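PDB 7ADK: putative immunoglobulin-blocking virulence protein, which probably binds host immunoglobulins and blocks their action during mycoplasma infection, and is held here in a complex with a lipoprotein chain. Local coordinates for residues 160-165 / 578-583; 489-494 / 519-524; 610-615 / 640-645. One frame throughout, in Å; residues are numbered along the deposited sequence.

Interaction 1: residues 160-165 / 578-583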
loop_
_atom_site.group_PDB
_atom_site.type_symbol
_atom_site.label_atom_id
_atom_site.label_comp_id
_atom_site.label_asym_id
_atom_site.label_seq_id
_atom_site.Cartn_x
_atom_site.Cartn_y
_atom_site.Cartn_z
ATOM N N ILE A 160 -15.787 12.885 35.449
ATOM C CA ILE A 160 -14.690 12.103 34.864
ATOM C C ILE A 160 -14.809 10.609 35.234
ATOM O O ILE A 160 -14.294 9.755 34.523
ATOM C CB ILE A 160 -13.357 12.778 35.270
ATOM C CG1 ILE A 160 -12.153 12.249 34.491
ATOM C CG2 ILE A 160 -13.133 12.673 36.784
ATOM C CD1 ILE A 160 -10.816 12.741 35.050
ATOM N N SER A 161 -15.535 10.268 36.300
ATOM C CA SER A 161 -16.014 8.913 36.613
ATOM C C SER A 161 -17.084 8.442 35.622
ATOM O O SER A 161 -17.523 9.195 34.753
ATOM C CB SER A 161 -16.563 8.861 38.049
ATOM O OG SER A 161 -17.610 9.789 38.246
ATOM N N ASN A 162 -17.519 7.181 35.727
ATOM C CA ASN A 162 -18.584 6.661 34.866
ATOM C C ASN A 162 -19.928 7.354 35.195
ATOM O O ASN A 162 -20.284 7.462 36.368
ATOM C CB ASN A 162 -18.646 5.126 34.986
ATOM C CG ASN A 162 -19.240 4.477 33.743
ATOM O OD1 ASN A 162 -18.796 4.695 32.634
ATOM N ND2 ASN A 162 -20.282 3.703 33.846
ATOM N N PRO A 163 -20.694 7.813 34.191
ATOM C CA PRO A 163 -21.751 8.813 34.368
ATOM C C PRO A 163 -23.016 8.357 35.101
ATOM O O PRO A 163 -23.818 9.192 35.507
ATOM C CB PRO A 163 -22.100 9.266 32.942
ATOM C CG PRO A 163 -21.727 8.064 32.084
ATOM C CD PRO A 163 -20.468 7.587 32.774
ATOM N N THR A 164 -23.237 7.053 35.247
ATOM C CA THR A 164 -24.534 6.482 35.671
ATOM C C THR A 164 -24.429 5.357 36.705
ATOM O O THR A 164 -25.360 5.146 37.477
ATOM C CB THR A 164 -25.271 5.934 34.449
ATOM O OG1 THR A 164 -24.441 4.999 33.823
ATOM C CG2 THR A 164 -25.639 7.005 33.434
ATOM N N LYS A 165 -23.308 4.630 36.729
ATOM C CA LYS A 165 -23.080 3.403 37.510
ATOM C C LYS A 165 -21.579 3.084 37.527
ATOM O O LYS A 165 -20.985 3.063 36.454
ATOM C CB LYS A 165 -23.892 2.286 36.827
ATOM C CG LYS A 165 -23.618 0.860 37.311
ATOM C CD LYS A 165 -24.618 -0.093 36.641
ATOM C CE LYS A 165 -24.283 -1.561 36.921
ATOM N NZ LYS A 165 -25.316 -2.464 36.368
ATOM N N TYR A 578 -7.002 6.674 34.753
ATOM C CA TYR A 578 -7.354 6.314 36.144
ATOM C C TYR A 578 -8.845 6.357 36.510
ATOM O O TYR A 578 -9.302 5.440 37.178
ATOM C CB TYR A 578 -6.595 7.180 37.155
ATOM C CG TYR A 578 -5.085 7.054 37.120
ATOM C CD1 TYR A 578 -4.463 5.916 37.665
ATOM C CD2 TYR A 578 -4.309 8.050 36.509
ATOM C CE1 TYR A 578 -3.066 5.772 37.586
ATOM C CE2 TYR A 578 -2.916 7.907 36.423
ATOM C CZ TYR A 578 -2.293 6.771 36.966
ATOM O OH TYR A 578 -0.949 6.657 36.866
ATOM N N ALA A 579 -9.616 7.369 36.117
ATOM C CA ALA A 579 -10.985 7.534 36.618
ATOM C C ALA A 579 -11.989 6.509 36.048
ATOM O O ALA A 579 -12.951 6.151 36.722
ATOM C CB ALA A 579 -11.451 8.964 36.360
ATOM N N ARG A 580 -11.772 6.009 34.828
ATOM C CA ARG A 580 -12.547 4.925 34.196
ATOM C C ARG A 580 -11.659 3.744 33.786
ATOM O O ARG A 580 -12.073 2.871 33.037
ATOM C CB ARG A 580 -13.390 5.473 33.033
ATOM C CG ARG A 580 -14.513 6.400 33.497
ATOM C CD ARG A 580 -15.270 7.071 32.349
ATOM N NE ARG A 580 -16.202 6.154 31.690
ATOM C CZ ARG A 580 -16.925 6.393 30.613
ATOM N NH1 ARG A 580 -17.722 5.486 30.165
ATOM N NH2 ARG A 580 -16.905 7.519 29.965
ATOM N N ASN A 581 -10.420 3.671 34.272
ATOM C CA ASN A 581 -9.432 2.699 33.817
ATOM C C ASN A 581 -9.839 1.239 34.067
ATOM O O ASN A 581 -9.392 0.357 33.346
ATOM C CB ASN A 581 -8.094 3.027 34.485
ATOM C CG ASN A 581 -6.980 2.056 34.149
ATOM O OD1 ASN A 581 -6.294 2.163 33.154
ATOM N ND2 ASN A 581 -6.732 1.092 34.993
ATOM N N ASN A 582 -10.639 0.923 35.080
ATOM C CA ASN A 582 -11.005 -0.471 35.328
ATOM C C ASN A 582 -11.949 -1.057 34.257
ATOM O O ASN A 582 -12.124 -2.268 34.202
ATOM C CB ASN A 582 -11.510 -0.619 36.768
ATOM C CG ASN A 582 -12.894 -0.078 36.992
ATOM O OD1 ASN A 582 -13.241 1.009 36.560
ATOM N ND2 ASN A 582 -13.717 -0.830 37.660
ATOM N N GLU A 583 -12.527 -0.235 33.384
ATOM C CA GLU A 583 -13.344 -0.660 32.245
ATOM C C GLU A 583 -12.487 -1.123 31.053
ATOM O O GLU A 583 -11.481 -0.484 30.757
ATOM C CB GLU A 583 -14.219 0.488 31.730
ATOM C CG GLU A 583 -15.093 1.190 32.772
ATOM C CD GLU A 583 -15.863 2.381 32.182
ATOM O OE1 GLU A 583 -16.235 2.327 30.987
ATOM O OE2 GLU A 583 -16.136 3.358 32.904
#

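Interaction 2: residues 489-494 / 519-524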
loop_
_atom_site.group_PDB
_atom_site.type_symbol
_atom_site.label_atom_id
_atom_site.label_comp_id
_atom_site.label_asym_id
_atom_site.label_seq_id
_atom_site.Cartn_x
_atom_site.Cartn_y
_atom_site.Cartn_z
ATOM N N ALA A 489 -13.246 12.048 13.906
ATOM C CA ALA A 489 -13.173 13.424 14.406
ATOM C C ALA A 489 -14.483 14.011 14.962
ATOM O O ALA A 489 -14.456 15.050 15.616
ATOM C CB ALA A 489 -12.636 14.304 13.286
ATOM N N SER A 490 -15.637 13.393 14.706
ATOM C CA SER A 490 -16.928 13.845 15.241
ATOM C C SER A 490 -17.080 13.579 16.742
ATOM O O SER A 490 -16.701 12.518 17.232
ATOM C CB SER A 490 -18.071 13.230 14.458
ATOM O OG SER A 490 -17.975 13.689 13.138
ATOM N N LEU A 491 -17.635 14.551 17.482
ATOM C CA LEU A 491 -17.633 14.597 18.951
ATOM C C LEU A 491 -19.057 14.784 19.505
ATOM O O LEU A 491 -19.829 15.587 18.981
ATOM C CB LEU A 491 -16.645 15.692 19.393
ATOM C CG LEU A 491 -16.515 15.883 20.913
ATOM C CD1 LEU A 491 -15.083 16.218 21.308
ATOM C CD2 LEU A 491 -17.427 16.987 21.425
ATOM N N ILE A 492 -19.395 14.012 20.540
ATOM C CA ILE A 492 -20.767 13.774 21.034
ATOM C C ILE A 492 -20.889 13.969 22.557
ATOM O O ILE A 492 -21.694 13.316 23.206
ATOM C CB ILE A 492 -21.314 12.408 20.524
ATOM C CG1 ILE A 492 -20.487 11.196 21.001
ATOM C CG2 ILE A 492 -21.429 12.418 18.998
ATOM C CD1 ILE A 492 -20.944 9.834 20.494
ATOM N N ALA A 493 -20.073 14.856 23.139
ATOM C CA ALA A 493 -19.965 15.021 24.594
ATOM C C ALA A 493 -21.139 15.733 25.295
ATOM O O ALA A 493 -21.468 15.372 26.421
ATOM C CB ALA A 493 -18.678 15.790 24.897
ATOM N N LEU A 494 -21.689 16.806 24.711
ATOM C CA LEU A 494 -22.578 17.765 25.398
ATOM C C LEU A 494 -24.033 17.243 25.472
ATOM O O LEU A 494 -25.002 17.969 25.237
ATOM C CB LEU A 494 -22.429 19.174 24.766
ATOM C CG LEU A 494 -21.316 20.049 25.362
ATOM C CD1 LEU A 494 -19.923 19.482 25.205
ATOM C CD2 LEU A 494 -21.319 21.427 24.722
ATOM N N PRO A 519 -10.958 11.348 24.306
ATOM C CA PRO A 519 -11.509 10.780 25.524
ATOM C C PRO A 519 -12.663 11.604 26.104
ATOM O O PRO A 519 -13.581 11.034 26.677
ATOM C CB PRO A 519 -10.320 10.652 26.460
ATOM C CG PRO A 519 -9.349 11.727 25.995
ATOM C CD PRO A 519 -9.571 11.737 24.490
ATOM N N LEU A 520 -12.717 12.911 25.846
ATOM C CA LEU A 520 -13.831 13.775 26.234
ATOM C C LEU A 520 -15.121 13.499 25.446
ATOM O O LEU A 520 -16.202 13.764 25.952
ATOM C CB LEU A 520 -13.397 15.236 26.069
ATOM C CG LEU A 520 -12.152 15.624 26.881
ATOM C CD1 LEU A 520 -11.650 16.976 26.417
ATOM C CD2 LEU A 520 -12.471 15.685 28.366
ATOM N N ALA A 521 -15.054 12.917 24.244
ATOM C CA ALA A 521 -16.230 12.568 23.440
ATOM C C ALA A 521 -17.108 11.457 24.036
ATOM O O ALA A 521 -18.209 11.238 23.544
ATOM C CB ALA A 521 -15.777 12.184 22.032
ATOM N N LEU A 522 -16.666 10.774 25.089
ATOM C CA LEU A 522 -17.382 9.659 25.703
ATOM C C LEU A 522 -17.934 10.005 27.095
ATOM O O LEU A 522 -18.348 9.097 27.811
ATOM C CB LEU A 522 -16.437 8.448 25.742
ATOM C CG LEU A 522 -15.813 8.044 24.393
ATOM C CD1 LEU A 522 -14.789 6.937 24.621
ATOM C CD2 LEU A 522 -16.870 7.550 23.421
ATOM N N ARG A 523 -17.930 11.279 27.512
ATOM C CA ARG A 523 -18.105 11.685 28.922
ATOM C C ARG A 523 -19.374 11.130 29.574
ATOM O O ARG A 523 -19.327 10.657 30.702
ATOM C CB ARG A 523 -18.042 13.222 29.022
ATOM C CG ARG A 523 -17.800 13.673 30.463
ATOM C CD ARG A 523 -18.109 15.154 30.705
ATOM N NE ARG A 523 -17.090 16.070 30.183
ATOM C CZ ARG A 523 -15.927 16.364 30.719
ATOM N NH1 ARG A 523 -15.418 15.718 31.718
ATOM N NH2 ARG A 523 -15.245 17.354 30.242
ATOM N N ASN A 524 -20.482 11.139 28.845
ATOM C CA ASN A 524 -21.801 10.655 29.276
ATOM C C ASN A 524 -22.309 9.476 28.413
ATOM O O ASN A 524 -23.504 9.281 28.186
ATOM C CB ASN A 524 -22.772 11.819 29.500
ATOM C CG ASN A 524 -22.577 12.919 28.498
ATOM O OD1 ASN A 524 -22.779 12.730 27.311
ATOM N ND2 ASN A 524 -22.085 14.051 28.921
#

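Interaction 3: residues 610-615 / 640-645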
loop_
_atom_site.group_PDB
_atom_site.type_symbol
_atom_site.label_atom_id
_atom_site.label_comp_id
_atom_site.label_asym_id
_atom_site.label_seq_id
_atom_site.Cartn_x
_atom_site.Cartn_y
_atom_site.Cartn_z
ATOM N N ASP A 610 -1.905 12.124 20.433
ATOM C CA ASP A 610 -1.958 12.936 19.218
ATOM C C ASP A 610 -2.486 14.351 19.514
ATOM O O ASP A 610 -3.606 14.538 19.988
ATOM C CB ASP A 610 -2.788 12.199 18.160
ATOM C CG ASP A 610 -3.018 13.029 16.896
ATOM O OD1 ASP A 610 -2.110 13.788 16.506
ATOM O OD2 ASP A 610 -4.117 12.971 16.308
ATOM N N PHE A 611 -1.680 15.358 19.192
ATOM C CA PHE A 611 -2.022 16.767 19.283
ATOM C C PHE A 611 -2.079 17.465 17.918
ATOM O O PHE A 611 -2.106 18.683 17.854
ATOM C CB PHE A 611 -1.091 17.449 20.289
ATOM C CG PHE A 611 -1.200 16.927 21.708
ATOM C CD1 PHE A 611 -2.401 17.081 22.419
ATOM C CD2 PHE A 611 -0.098 16.340 22.345
ATOM C CE1 PHE A 611 -2.493 16.688 23.761
ATOM C CE2 PHE A 611 -0.190 15.937 23.687
ATOM C CZ PHE A 611 -1.389 16.111 24.396
ATOM N N SER A 612 -2.162 16.737 16.804
ATOM C CA SER A 612 -2.232 17.292 15.443
ATOM C C SER A 612 -3.383 18.272 15.184
ATOM O O SER A 612 -3.257 19.173 14.362
ATOM C CB SER A 612 -2.379 16.166 14.431
ATOM O OG SER A 612 -1.321 15.257 14.560
ATOM N N ARG A 613 -4.519 18.127 15.870
ATOM C CA ARG A 613 -5.659 19.044 15.721
ATOM C C ARG A 613 -5.545 20.288 16.603
ATOM O O ARG A 613 -6.296 21.223 16.377
ATOM C CB ARG A 613 -6.977 18.318 16.005
ATOM C CG ARG A 613 -7.266 17.128 15.090
ATOM C CD ARG A 613 -8.514 16.410 15.578
ATOM N NE ARG A 613 -8.761 15.158 14.864
ATOM C CZ ARG A 613 -9.470 14.134 15.288
ATOM N NH1 ARG A 613 -10.046 14.116 16.442
ATOM N NH2 ARG A 613 -9.608 13.088 14.556
ATOM N N VAL A 614 -4.644 20.328 17.588
ATOM C CA VAL A 614 -4.585 21.371 18.624
ATOM C C VAL A 614 -3.235 22.075 18.597
ATOM O O VAL A 614 -2.242 21.636 19.171
ATOM C CB VAL A 614 -5.031 20.826 19.991
ATOM C CG1 VAL A 614 -4.368 19.529 20.442
ATOM C CG2 VAL A 614 -4.879 21.848 21.106
ATOM N N THR A 615 -3.187 23.189 17.871
ATOM C CA THR A 615 -1.945 23.737 17.300
ATOM C C THR A 615 -1.015 24.424 18.302
ATOM O O THR A 615 0.147 24.666 17.982
ATOM C CB THR A 615 -2.241 24.694 16.133
ATOM O OG1 THR A 615 -2.887 25.865 16.575
ATOM C CG2 THR A 615 -3.126 24.053 15.071
ATOM N N GLU A 640 4.503 7.201 22.161
ATOM C CA GLU A 640 4.384 7.974 20.937
ATOM C C GLU A 640 3.707 9.322 21.189
ATOM O O GLU A 640 2.753 9.407 21.961
ATOM C CB GLU A 640 3.621 7.135 19.916
ATOM C CG GLU A 640 3.630 7.727 18.517
ATOM C CD GLU A 640 3.285 6.651 17.489
ATOM O OE1 GLU A 640 4.061 6.436 16.534
ATOM O OE2 GLU A 640 2.240 5.986 17.636
ATOM N N LEU A 641 4.190 10.364 20.514
ATOM C CA LEU A 641 3.717 11.735 20.626
ATOM C C LEU A 641 3.658 12.388 19.251
ATOM O O LEU A 641 4.688 12.678 18.669
ATOM C CB LEU A 641 4.673 12.494 21.561
ATOM C CG LEU A 641 4.357 13.986 21.732
ATOM C CD1 LEU A 641 3.044 14.202 22.470
ATOM C CD2 LEU A 641 5.481 14.681 22.480
ATOM N N THR A 642 2.468 12.675 18.749
ATOM C CA THR A 642 2.294 13.454 17.519
ATOM C C THR A 642 1.949 14.898 17.863
ATOM O O THR A 642 1.096 15.161 18.700
ATOM C CB THR A 642 1.265 12.836 16.567
ATOM O OG1 THR A 642 1.516 11.468 16.361
ATOM C CG2 THR A 642 1.317 13.512 15.205
ATOM N N LEU A 643 2.640 15.834 17.225
ATOM C CA LEU A 643 2.546 17.266 17.405
ATOM C C LEU A 643 2.123 17.930 16.099
ATOM O O LEU A 643 2.520 17.527 15.010
ATOM C CB LEU A 643 3.909 17.788 17.878
ATOM C CG LEU A 643 4.356 17.294 19.257
ATOM C CD1 LEU A 643 5.776 17.734 19.548
ATOM C CD2 LEU A 643 3.439 17.799 20.354
ATOM N N TYR A 644 1.369 19.007 16.197
ATOM C CA TYR A 644 1.164 19.885 15.065
ATOM C C TYR A 644 2.456 20.597 14.663
ATOM O O TYR A 644 3.126 21.187 15.513
ATOM C CB TYR A 644 0.066 20.877 15.380
ATOM C CG TYR A 644 -0.194 21.815 14.235
ATOM C CD1 TYR A 644 -0.880 21.352 13.104
ATOM C CD2 TYR A 644 0.282 23.133 14.283
ATOM C CE1 TYR A 644 -1.130 22.222 12.040
ATOM C CE2 TYR A 644 0.016 24.010 13.227
ATOM C CZ TYR A 644 -0.708 23.557 12.113
ATOM O OH TYR A 644 -1.043 24.405 11.124
ATOM N N ASN A 645 2.779 20.602 13.364
ATOM C CA ASN A 645 3.720 21.557 12.789
ATOM C C ASN A 645 3.369 21.952 11.350
ATOM O O ASN A 645 2.776 21.183 10.607
ATOM C CB ASN A 645 5.165 21.061 12.909
ATOM C CG ASN A 645 6.142 22.211 12.813
ATOM O OD1 ASN A 645 5.824 23.354 13.087
ATOM N ND2 ASN A 645 7.340 21.979 12.386
#

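Interaction 1: residues 160-165 / 578-583
Arg580 lays its side chain across that of Asn162, the two meeting at about a right angle. The amide and guanidinium planes are turned 48° apart. Asn162 OD1 sits 2.8 Å from Arg580 NH1 and 3.1 Å from Arg580 NE, oblique to the guanidinium. Pro163 lies over one guanidinium face, with Pro163 CD 4.3 Å from Arg580 CZ and above the centre of the group. The arginine chain bends at chi3 (76°), which turns the guanidinium to meet both residues. Arg580 NE also forms a salt bridge with Glu583 OE2 at 3.0 Å. This bond is nearly straight (170°), lies in the guanidinium plane and meets the syn side of the carboxylate, somewhat out of its plane. A type I beta turn from Arg580 to Glu583 brings the two charges together just after the end of helix 567-579. The contact packs the loop after helix 153-157 against the C-terminal end of helix 567-579, more than 400 residues later. The amide nitrogen of Asn162 has partners of its own. Asn162 ND2 donates to Lys165 O at 2.8 Å, in the amide plane, and also bonds Thr526 O. These bonds fix the rotation of the amide and leave OD1 facing the arginine. On the apolar side Ile160 packs on Ala579, with Ile160 CG1 3.8 Å from Ala579 CB. Ile160 O faces the aliphatic part of the arginine, 3.5 Å from Arg580 CG, and the isoleucine side chain also touches Arg574 and Met575 of helix 567-579.

Interaction 2: residues 489-494 / 519-524
Asn524 and Ala493 supply the hydrogen bond across this contact. Asn524 ND2 donates to Ala493 O at 2.9 Å, with an angle of 150° at the hydrogen. The acceptor lies near the amide plane, and the donor comes in almost head-on to the carbonyl oxygen. The apolar part is small. Leu491 reaches Ala521 with its branch point, Leu491 CG lying 3.9 Å from Ala521 CB. Its CG stands opposite the backbone N (chi1 180°), which carries the branch over the methyl group. Leu491 CD1 is a little farther from the same Ala521 CB, at 4.2 Å. Two side chains rest against backbone oxygens. Ile492 CG1 is 3.4 Å from Ala521 O, and Ala493 CB is 3.4 Å from Leu520 O. Outside the pair, Ile492 touches Leu467 of helix 464-467, and Ser490 packs on Glu680 of the Lipoprotein chain. The backbone of Asn524 is bonded to Asn498, in strand 497-498. The whole is a loop-to-loop contact. It sets a short 3-10 segment at 519-521, just after the edge strand 516-517 of the parallel sheet, against the loop that joins strands 473-481 and 497-498 of the mixed sheet.

Interaction 3: residues 610-615 / 640-645
Asp610 OD1 is gripped by two donors of Ser612 and also touches Thr642 across the contact. Ser612 N donates to Asp610 OD1 at 3.0 Å from above the carboxylate plane, which makes an Asx turn. Ser612 OG donates to Asp610 OD1 at 2.6 Å, on the syn lone pair of the carboxylate oxygen. The two bonds hold the carboxylate in place beside Thr642, with Asp610 OD1 3.5 Å from Thr642 CB. The methyl group of Thr642 then lies against the serine hydroxyl. Ser612 OG also has a weak hydrogen bond with Ser680 OG. Phe611 N donates to Thr642 O at 2.8 Å, with an angle of 159° at the hydrogen. This bond belongs to a parallel bridge that pairs Asp610 with Thr642. Strands 608-610 and 640-643 are neighbours in a five-stranded parallel sheet whose strands follow one another in chain order. A parallel sheet in this order is consistent with a solenoid of the leucine-rich-repeat kind. Leu641 and Leu643 are buried beside Phe611. Leu641 CD1 meets the edge of the phenyl ring, 3.8 Å from Phe611 CD2. The Leu643 methyl CD2 comes obliquely, 4.3 Å from Phe611 CD2. From Phe611 to Val614 the chain makes a type I beta turn, and Thr615 comes back onto Tyr644. Thr615 CG2 stands over the face of the Tyr644 ring, 3.6 Å from its centroid and 11° off the normal, a CH-pi contact. With Tyr644 CG anti to the backbone N (chi1 -180°), the ring extends alongside Thr615. Both residues pack on Thr683 of the Lipoprotein chain, and Asn645 O accepts a hydrogen bond from Ser685 of that chain.

Interactions 1 and 2 touch directly, with centres 14 Å apart. Arg580 NH2 lies 3.0 Å from Leu522 O, a probable hydrogen bond, and Pro163 CG packs 3.8 Å from Asn524 CA. Along the chain, interaction 2 is nested inside the loop that interaction 1 closes. Interaction 3 follows both in sequence. It meets interaction 2 where Ala489 CB packs 3.5 Å from Arg613 NH2, their centres being 19 Å apart. Interactions 1 and 3 do not touch, and their nearest atoms are about 15 Å apart. The Lipoprotein chain comes within reach of interactions 2 and 3, whereas no other chain touches the segments of interaction 1.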